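Local coordinates for tRNA (guanine(9)-N1)-methyltransferase (Schizosaccharomyces pombe, PDB 4JWH), which methylates N1 of guanosine 9 in cytoplasmic tRNA, using S-adenosyl-L-methionine as the methyl donor, at residues 102-107 / 140-145; 122-127 / 213-218; 187-192 / 206-211. One frame throughout, in Å; residues are numbered along the deposited sequence.

Interaction 1: residues 102-107 / 140-145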
# COMPACT_ATOMS: atom_id res chain seq x y z
N SER A 102 -12.62 -7.35 -4.96
CA SER A 102 -12.92 -5.95 -5.20
C SER A 102 -12.29 -5.58 -6.55
O SER A 102 -11.27 -6.13 -6.94
CB SER A 102 -12.27 -5.13 -4.06
OG SER A 102 -12.27 -3.73 -4.32
N SER A 103 -12.88 -4.64 -7.27
CA SER A 103 -12.25 -4.14 -8.48
C SER A 103 -11.10 -3.12 -8.17
O SER A 103 -10.36 -2.73 -9.06
CB SER A 103 -13.30 -3.53 -9.40
OG SER A 103 -14.00 -2.53 -8.69
N ILE A 104 -10.95 -2.72 -6.90
CA ILE A 104 -9.87 -1.76 -6.56
C ILE A 104 -8.48 -2.26 -6.95
O ILE A 104 -8.19 -3.46 -6.83
CB ILE A 104 -9.95 -1.34 -5.07
CG1 ILE A 104 -11.22 -0.52 -4.86
CG2 ILE A 104 -8.72 -0.51 -4.63
CD1 ILE A 104 -11.74 -0.44 -3.40
N ARG A 105 -7.64 -1.35 -7.45
CA ARG A 105 -6.21 -1.58 -7.61
C ARG A 105 -5.52 -0.90 -6.44
O ARG A 105 -5.85 0.24 -6.12
CB ARG A 105 -5.66 -0.98 -8.91
CG ARG A 105 -5.83 -1.88 -10.15
CD ARG A 105 -7.28 -2.27 -10.40
NE ARG A 105 -8.19 -1.12 -10.51
CZ ARG A 105 -8.38 -0.40 -11.61
NH1 ARG A 105 -7.67 -0.66 -12.72
NH2 ARG A 105 -9.26 0.59 -11.60
N ILE A 106 -4.59 -1.59 -5.80
CA ILE A 106 -3.68 -0.94 -4.84
C ILE A 106 -2.26 -1.03 -5.35
O ILE A 106 -1.80 -2.10 -5.69
CB ILE A 106 -3.81 -1.50 -3.39
CG1 ILE A 106 -5.24 -1.25 -2.84
CG2 ILE A 106 -2.67 -0.93 -2.47
CD1 ILE A 106 -5.48 -1.66 -1.35
N VAL A 107 -1.58 0.10 -5.40
CA VAL A 107 -0.22 0.17 -5.96
C VAL A 107 0.82 0.38 -4.86
O VAL A 107 0.77 1.37 -4.11
CB VAL A 107 -0.10 1.36 -6.94
CG1 VAL A 107 1.31 1.52 -7.43
CG2 VAL A 107 -1.10 1.23 -8.12
N HIS A 140 -12.26 -9.37 0.58
CA HIS A 140 -12.30 -8.75 -0.75
C HIS A 140 -10.91 -8.49 -1.31
O HIS A 140 -10.41 -7.38 -1.21
CB HIS A 140 -13.11 -7.43 -0.71
CG HIS A 140 -14.46 -7.58 -0.11
ND1 HIS A 140 -15.48 -8.28 -0.73
CD2 HIS A 140 -14.95 -7.19 1.09
CE1 HIS A 140 -16.55 -8.27 0.04
NE2 HIS A 140 -16.26 -7.61 1.14
N PRO A 141 -10.27 -9.50 -1.91
CA PRO A 141 -8.94 -9.25 -2.44
C PRO A 141 -8.99 -8.20 -3.54
O PRO A 141 -9.96 -8.15 -4.27
CB PRO A 141 -8.50 -10.59 -3.04
CG PRO A 141 -9.57 -11.55 -2.77
CD PRO A 141 -10.66 -10.92 -1.99
N VAL A 142 -7.94 -7.41 -3.64
CA VAL A 142 -7.81 -6.44 -4.70
C VAL A 142 -6.77 -6.91 -5.68
O VAL A 142 -6.14 -7.96 -5.46
CB VAL A 142 -7.38 -5.06 -4.11
CG1 VAL A 142 -8.44 -4.57 -3.16
CG2 VAL A 142 -6.03 -5.15 -3.41
N GLU A 143 -6.54 -6.12 -6.73
CA GLU A 143 -5.35 -6.32 -7.56
C GLU A 143 -4.20 -5.48 -7.01
O GLU A 143 -4.28 -4.22 -6.98
CB GLU A 143 -5.62 -6.02 -9.06
CG GLU A 143 -6.42 -7.13 -9.81
CD GLU A 143 -5.70 -8.48 -10.03
OE1 GLU A 143 -4.46 -8.63 -9.89
OE2 GLU A 143 -6.41 -9.44 -10.39
N LEU A 144 -3.18 -6.18 -6.55
CA LEU A 144 -1.95 -5.59 -6.04
C LEU A 144 -0.91 -5.35 -7.13
O LEU A 144 -0.56 -6.26 -7.87
CB LEU A 144 -1.36 -6.49 -4.92
CG LEU A 144 -0.16 -5.98 -4.10
CD1 LEU A 144 -0.51 -4.63 -3.49
CD2 LEU A 144 0.27 -7.01 -2.99
N PHE A 145 -0.43 -4.11 -7.24
CA PHE A 145 0.60 -3.76 -8.20
C PHE A 145 1.81 -3.35 -7.42
O PHE A 145 1.69 -2.75 -6.31
CB PHE A 145 0.18 -2.61 -9.14
CG PHE A 145 -0.75 -3.04 -10.26
CD1 PHE A 145 -0.33 -3.02 -11.60
CD2 PHE A 145 -2.04 -3.45 -9.96
CE1 PHE A 145 -1.20 -3.40 -12.63
CE2 PHE A 145 -2.91 -3.84 -10.98
CZ PHE A 145 -2.47 -3.83 -12.33
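Ser102 N donates to Pro141 O at 2.9 Å, the first of four backbone hydrogen bonds between 102-107 and 140-145, which form a parallel ladder that starts in the loops, before either strand is regular. Further on, Ile104 O receives Glu143 N, Glu143 O receives Ile106 N, and Ile106 O receives Phe145 N, the last bond being nearly straight (169° at the hydrogen). Glu143 thus uses both its N-H and its C=O on the same neighbouring segment, on Ile104 and Ile106. Ser102 adds a side-chain bond: with OG anti to its own N (chi1 169°), the hydroxyl accepts from Ile104 N at 3.1 Å in an ST turn, while also bonding Glu205. With only a methyl group at this position, as in alanine, Ile104 N and Glu205 would probably each lose their hydroxyl partner and the turn into the strand would be less firmly set.

Packing differs on the two faces of the sheet. On one, the Arg105 side chain runs beside Phe145 in the same direction, its CG 3.6 Å from CE2 of the ring, with the guanidinium turned 70° from the ring plane; Val107 CG2 meets CB of the same phenylalanine. Ile106, on the opposite face, sets CG1 4.0 Å from CG2 of Val142, in the lead-in to strand 143-147, whose CG1 branch touches Ser102 CB. Leu261 and Leu265 of helix 254-267 extend this apolar layer, touching Ile106 and Val142 respectively. The chemistry implies division of labour: backbone bonds set the register of the two strands, while Ile106, Val142 and Val107 give apolar surface and the Ser102 hydroxyl fixes the turn.

Interaction 2: residues 122-127 / 213-218. With SAH (S-adenosyl-L-homocysteine), chain C.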
# COMPACT_ATOMS: atom_id res chain seq x y z
N ASN A 122 15.52 -4.69 3.29
CA ASN A 122 15.14 -5.97 3.87
C ASN A 122 13.76 -5.90 4.55
O ASN A 122 12.90 -6.75 4.29
CB ASN A 122 16.20 -6.48 4.87
CG ASN A 122 17.55 -6.76 4.20
OD1 ASN A 122 17.73 -6.55 2.99
ND2 ASN A 122 18.50 -7.22 4.99
N SER A 123 13.56 -4.88 5.38
CA SER A 123 12.26 -4.67 6.00
C SER A 123 11.12 -4.46 4.97
O SER A 123 10.05 -5.07 5.08
CB SER A 123 12.32 -3.52 7.01
OG SER A 123 11.01 -3.03 7.25
N LEU A 124 11.35 -3.60 3.98
CA LEU A 124 10.37 -3.36 2.91
C LEU A 124 9.98 -4.67 2.22
O LEU A 124 8.82 -4.97 1.97
CB LEU A 124 10.92 -2.34 1.90
CG LEU A 124 9.97 -2.02 0.73
CD1 LEU A 124 8.65 -1.38 1.27
CD2 LEU A 124 10.67 -1.11 -0.24
N CYS A 125 10.96 -5.50 1.95
CA CYS A 125 10.68 -6.74 1.28
C CYS A 125 9.72 -7.66 2.09
O CYS A 125 8.79 -8.26 1.55
CB CYS A 125 12.00 -7.42 0.98
SG CYS A 125 11.77 -8.98 0.24
N GLN A 126 9.96 -7.75 3.40
CA GLN A 126 9.05 -8.44 4.33
C GLN A 126 7.65 -7.80 4.26
O GLN A 126 6.63 -8.48 4.20
CB GLN A 126 9.66 -8.39 5.75
CG GLN A 126 8.70 -8.62 6.92
CD GLN A 126 9.43 -8.61 8.27
OE1 GLN A 126 9.32 -7.66 9.06
NE2 GLN A 126 10.19 -9.68 8.54
N GLN A 127 7.62 -6.48 4.21
CA GLN A 127 6.34 -5.76 4.17
C GLN A 127 5.56 -5.98 2.88
O GLN A 127 4.33 -6.10 2.93
CB GLN A 127 6.57 -4.29 4.40
CG GLN A 127 6.99 -4.03 5.81
CD GLN A 127 7.19 -2.58 6.12
OE1 GLN A 127 6.52 -1.71 5.58
NE2 GLN A 127 8.09 -2.30 7.06
N ALA A 213 6.28 2.72 -1.25
CA ALA A 213 7.01 1.53 -0.79
C ALA A 213 8.37 2.00 -0.29
O ALA A 213 9.36 2.00 -1.02
CB ALA A 213 7.15 0.46 -1.89
N ILE A 214 8.39 2.43 0.97
CA ILE A 214 9.60 2.93 1.60
C ILE A 214 9.57 2.76 3.13
O ILE A 214 8.55 2.96 3.78
CB ILE A 214 9.87 4.43 1.21
CG1 ILE A 214 11.25 4.89 1.74
CG2 ILE A 214 8.71 5.35 1.65
CD1 ILE A 214 11.68 6.27 1.29
N VAL A 215 10.70 2.34 3.67
CA VAL A 215 10.91 2.23 5.10
C VAL A 215 11.94 3.28 5.50
O VAL A 215 13.14 3.10 5.29
CB VAL A 215 11.41 0.80 5.44
CG1 VAL A 215 11.84 0.68 6.92
CG2 VAL A 215 10.33 -0.20 5.11
N ASP A 216 11.45 4.41 6.01
CA ASP A 216 12.32 5.54 6.29
C ASP A 216 12.19 6.06 7.73
O ASP A 216 12.98 6.90 8.14
CB ASP A 216 12.09 6.63 5.21
CG ASP A 216 10.79 7.40 5.40
OD1 ASP A 216 9.81 6.79 5.86
OD2 ASP A 216 10.74 8.61 5.09
N LYS A 217 11.21 5.55 8.47
CA LYS A 217 10.90 6.04 9.82
C LYS A 217 10.39 7.48 9.70
O LYS A 217 10.53 8.28 10.63
CB LYS A 217 12.13 6.06 10.73
CG LYS A 217 12.63 4.75 11.26
CD LYS A 217 13.57 5.05 12.46
CE LYS A 217 13.81 3.84 13.35
NZ LYS A 217 14.19 4.26 14.74
N ASN A 218 9.81 7.79 8.54
CA ASN A 218 9.41 9.14 8.18
C ASN A 218 10.50 10.24 8.23
O ASN A 218 10.19 11.42 8.37
CB ASN A 218 8.17 9.57 8.96
CG ASN A 218 7.39 10.66 8.24
OD1 ASN A 218 7.23 10.61 7.02
ND2 ASN A 218 6.92 11.64 8.99
N SAH C . 8.14 9.82 4.66
CA SAH C . 7.51 8.77 3.88
CB SAH C . 7.30 7.58 4.84
CG SAH C . 6.01 6.91 4.61
SD SAH C . 5.46 5.44 5.38
C SAH C . 6.37 9.40 3.09
O SAH C . 5.34 8.89 2.79
OXT SAH C . 6.51 10.51 2.67
C5' SAH C . 5.07 4.46 4.00
C4' SAH C . 3.74 4.70 3.29
O4' SAH C . 2.64 4.35 4.07
C3' SAH C . 3.46 6.12 2.80
O3' SAH C . 4.10 6.42 1.59
C2' SAH C . 1.97 6.17 2.70
O2' SAH C . 1.60 5.69 1.45
C1' SAH C . 1.58 5.23 3.81
N9 SAH C . 1.13 5.93 5.03
C8 SAH C . 1.68 5.86 6.21
N7 SAH C . 1.01 6.52 7.11
C5 SAH C . -0.04 7.00 6.51
C6 SAH C . -1.19 7.82 6.88
N6 SAH C . -1.34 8.25 8.11
N1 SAH C . -2.07 8.11 5.95
C2 SAH C . -1.92 7.68 4.71
N3 SAH C . -0.91 6.96 4.30
C4 SAH C . 0.05 6.59 5.14
O HOH W 1 7.15 1.10 5.76
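Leu124, on helix 118-137, meets the first three residues of the loop 213-218, from CB to both methyls. Its CB lies 3.9 Å from CG2 of Val215. With CG anti to the backbone N (chi1 180°), the fork is carried on to Ala213: CD1 approaches that residue's CB at 4.0 Å and also lies near Ile214 N, while CD2 comes within 3.5 Å of Ala213 O. One leucine therefore spans apolar carbon and peptide backbone alike.

Val215 projects its CG2 methyl among three helix residues. Besides Leu124, it touches Ser123 OG and Gln127 NE2, each at 3.6 Å. The other end of the same amide reaches the loop through solvent: a water donates to both Gln127 OE1 and Ile214 O, bridging helix and loop without a direct polar bond between them.

Beyond Val215 the chain turns to the cofactor. Asp216 OD2 and Asn218 OD1 both accept from the amino nitrogen of S-adenosyl-L-homocysteine, the latter at 2.6 Å, and Asp216 OD2 also receives Tyr220 N. Asp216 is the proton acceptor of the reaction, and the arrangement is consistent with the SPOUT fold, whose C-terminal trefoil knot forms the cofactor site; here the loop after strand 208-212 holds the amino group.

Interaction 3: residues 187-192 / 206-211. With SAH (S-adenosyl-L-homocysteine), chain C.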
# COMPACT_ATOMS: atom_id res chain seq x y z
N GLU A 187 -6.84 10.32 -13.36
CA GLU A 187 -7.85 11.01 -12.57
C GLU A 187 -8.37 10.14 -11.40
O GLU A 187 -8.98 10.65 -10.46
CB GLU A 187 -8.99 11.43 -13.50
CG GLU A 187 -9.62 10.30 -14.36
CD GLU A 187 -8.83 9.91 -15.64
OE1 GLU A 187 -7.83 10.57 -15.99
OE2 GLU A 187 -9.24 8.93 -16.31
N LYS A 188 -8.09 8.84 -11.47
CA LYS A 188 -8.60 7.89 -10.50
C LYS A 188 -7.53 7.52 -9.47
O LYS A 188 -7.81 6.75 -8.56
CB LYS A 188 -9.14 6.63 -11.18
CG LYS A 188 -10.17 6.86 -12.33
CD LYS A 188 -11.62 6.98 -11.86
CE LYS A 188 -12.57 7.38 -13.05
NZ LYS A 188 -12.47 6.52 -14.31
N LEU A 189 -6.32 8.04 -9.64
CA LEU A 189 -5.22 7.76 -8.73
C LEU A 189 -5.37 8.60 -7.49
O LEU A 189 -5.71 9.78 -7.56
CB LEU A 189 -3.87 8.10 -9.39
CG LEU A 189 -3.40 7.18 -10.51
CD1 LEU A 189 -2.18 7.76 -11.20
CD2 LEU A 189 -3.13 5.74 -10.03
N VAL A 190 -5.09 7.98 -6.34
CA VAL A 190 -5.00 8.70 -5.07
C VAL A 190 -3.73 8.18 -4.39
O VAL A 190 -3.60 6.98 -4.16
CB VAL A 190 -6.24 8.44 -4.15
CG1 VAL A 190 -6.01 9.00 -2.74
CG2 VAL A 190 -7.53 9.01 -4.75
N TYR A 191 -2.80 9.08 -4.09
CA TYR A 191 -1.60 8.71 -3.36
C TYR A 191 -1.85 8.94 -1.86
O TYR A 191 -2.07 10.06 -1.40
CB TYR A 191 -0.40 9.55 -3.84
CG TYR A 191 0.95 8.86 -3.70
CD1 TYR A 191 1.80 8.78 -4.79
CD2 TYR A 191 1.39 8.34 -2.47
CE1 TYR A 191 3.05 8.16 -4.70
CE2 TYR A 191 2.64 7.69 -2.36
CZ TYR A 191 3.45 7.61 -3.50
OH TYR A 191 4.68 7.04 -3.48
N LEU A 192 -1.83 7.85 -1.10
CA LEU A 192 -1.98 7.91 0.35
C LEU A 192 -0.73 8.51 1.00
O LEU A 192 0.39 8.06 0.75
CB LEU A 192 -2.25 6.50 0.88
CG LEU A 192 -3.62 5.95 0.39
CD1 LEU A 192 -3.82 4.52 0.78
CD2 LEU A 192 -4.79 6.79 0.97
N ASP A 206 -13.89 2.33 -8.03
CA ASP A 206 -13.29 2.65 -9.34
C ASP A 206 -11.93 3.36 -9.22
O ASP A 206 -11.31 3.72 -10.24
CB ASP A 206 -14.30 3.36 -10.30
CG ASP A 206 -14.70 4.75 -9.82
OD1 ASP A 206 -15.01 5.63 -10.65
OD2 ASP A 206 -14.67 4.97 -8.59
N LYS A 207 -11.43 3.47 -7.98
CA LYS A 207 -10.18 4.19 -7.75
C LYS A 207 -8.94 3.30 -7.54
O LYS A 207 -9.02 2.07 -7.36
CB LYS A 207 -10.35 5.19 -6.58
CG LYS A 207 -11.46 6.25 -6.84
CD LYS A 207 -11.02 7.30 -7.84
CE LYS A 207 -12.10 8.31 -8.12
NZ LYS A 207 -12.56 8.98 -6.87
N ILE A 208 -7.78 3.94 -7.55
CA ILE A 208 -6.54 3.23 -7.54
C ILE A 208 -5.75 3.91 -6.46
O ILE A 208 -5.48 5.10 -6.57
CB ILE A 208 -5.85 3.29 -8.92
CG1 ILE A 208 -6.75 2.64 -9.99
CG2 ILE A 208 -4.49 2.64 -8.84
CD1 ILE A 208 -6.28 2.90 -11.41
N TYR A 209 -5.43 3.18 -5.39
CA TYR A 209 -4.81 3.80 -4.19
C TYR A 209 -3.35 3.46 -4.18
O TYR A 209 -3.01 2.32 -4.37
CB TYR A 209 -5.52 3.32 -2.90
CG TYR A 209 -6.93 3.84 -2.92
CD1 TYR A 209 -7.19 5.17 -2.60
CD2 TYR A 209 -7.98 3.03 -3.37
CE1 TYR A 209 -8.49 5.68 -2.67
CE2 TYR A 209 -9.28 3.54 -3.45
CZ TYR A 209 -9.52 4.87 -3.10
OH TYR A 209 -10.78 5.38 -3.17
N ILE A 210 -2.50 4.46 -3.97
CA ILE A 210 -1.05 4.23 -3.99
C ILE A 210 -0.49 4.29 -2.57
O ILE A 210 -0.79 5.21 -1.83
CB ILE A 210 -0.31 5.27 -4.85
CG1 ILE A 210 -0.91 5.31 -6.28
CG2 ILE A 210 1.20 4.94 -4.95
CD1 ILE A 210 -0.65 6.65 -6.98
N ILE A 211 0.34 3.31 -2.23
CA ILE A 211 1.15 3.33 -0.99
C ILE A 211 2.62 3.52 -1.38
O ILE A 211 3.13 2.81 -2.27
CB ILE A 211 0.99 2.02 -0.18
CG1 ILE A 211 -0.51 1.73 0.07
CG2 ILE A 211 1.81 2.09 1.13
CD1 ILE A 211 -0.83 0.34 0.61
N SAH C . 8.14 9.82 4.66
CA SAH C . 7.51 8.77 3.88
CB SAH C . 7.30 7.58 4.84
CG SAH C . 6.01 6.91 4.61
SD SAH C . 5.46 5.44 5.38
C SAH C . 6.37 9.40 3.09
O SAH C . 5.34 8.89 2.79
OXT SAH C . 6.51 10.51 2.67
C5' SAH C . 5.07 4.46 4.00
C4' SAH C . 3.74 4.70 3.29
O4' SAH C . 2.64 4.35 4.07
C3' SAH C . 3.46 6.12 2.80
O3' SAH C . 4.10 6.42 1.59
C2' SAH C . 1.97 6.17 2.70
O2' SAH C . 1.60 5.69 1.45
C1' SAH C . 1.58 5.23 3.81
N9 SAH C . 1.13 5.93 5.03
C8 SAH C . 1.68 5.86 6.21
N7 SAH C . 1.01 6.52 7.11
C5 SAH C . -0.04 7.00 6.51
C6 SAH C . -1.19 7.82 6.88
N6 SAH C . -1.34 8.25 8.11
N1 SAH C . -2.07 8.11 5.95
C2 SAH C . -1.92 7.68 4.71
N3 SAH C . -0.91 6.96 4.30
C4 SAH C . 0.05 6.59 5.14
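Lys188 O and Ile208 N open a run of four backbone hydrogen bonds between 187-192 and 206-211, which continues from Ile208 O to Val190 N, from Val190 O to Ile210 N at 2.8 Å, and from Ile210 O to Leu192 N. The regular alternation is that of paired parallel strands, here inclined at 28°.

Aromatic contacts mark both faces. With CG anti to the backbone N (chi1 -151°), Tyr191 lays its ring across Ile210, whose CG2 sits over the ring centre, 3.7 Å from the centroid and 11° off the normal, a CH-pi contact. On the other face of the sheet Val190 runs alongside Tyr209, its CB 3.7 Å from CD1.

Aliphatic packing fills the remainder: Leu189 CD2 meets Ile208 CG2 at 3.6 Å and also touches Ile210 CD1. At the more open end the Lys188 chain crosses Asp206 at about a right angle; NZ stays 4.5 Å from OD1, beyond a salt bridge.

A polar contact to the ligand finishes the strand: Leu192 O accepts from ribose O2' of S-adenosyl-L-homocysteine at 2.8 Å.

Around the pair, strand 105-109 bonds to the far edge of strand 208-212, and strand 234-236 to that of 189-192. Helix 223-231 meets Tyr191, whose hydroxyl bonds Asp109, while helix 254-267 packs against Leu192 and Ile211.

Overall arrangement
Interactions 1 and 3 belong to one six-stranded parallel sheet, with centres about 11 Å apart. They join directly because strands 105-109 and 208-212 are neighbours: Val107 is hydrogen-bonded through its backbone to Tyr209 and Ile211. Interaction 2 is centred about 20 Å from each, where helix 118-137, the connection between the two strands of interaction 1, meets the loop after strand 208-212. Along the chain, the segments of interactions 1 and 2 alternate; both segments of interaction 3 fall between the two of interaction 2, and 206-211 runs almost straight into 213-218. Interactions 2 and 3 both touch S-adenosyl-L-homocysteine, at its amino group and ribose respectively, so that sheet and loop each contribute part of the cofactor site.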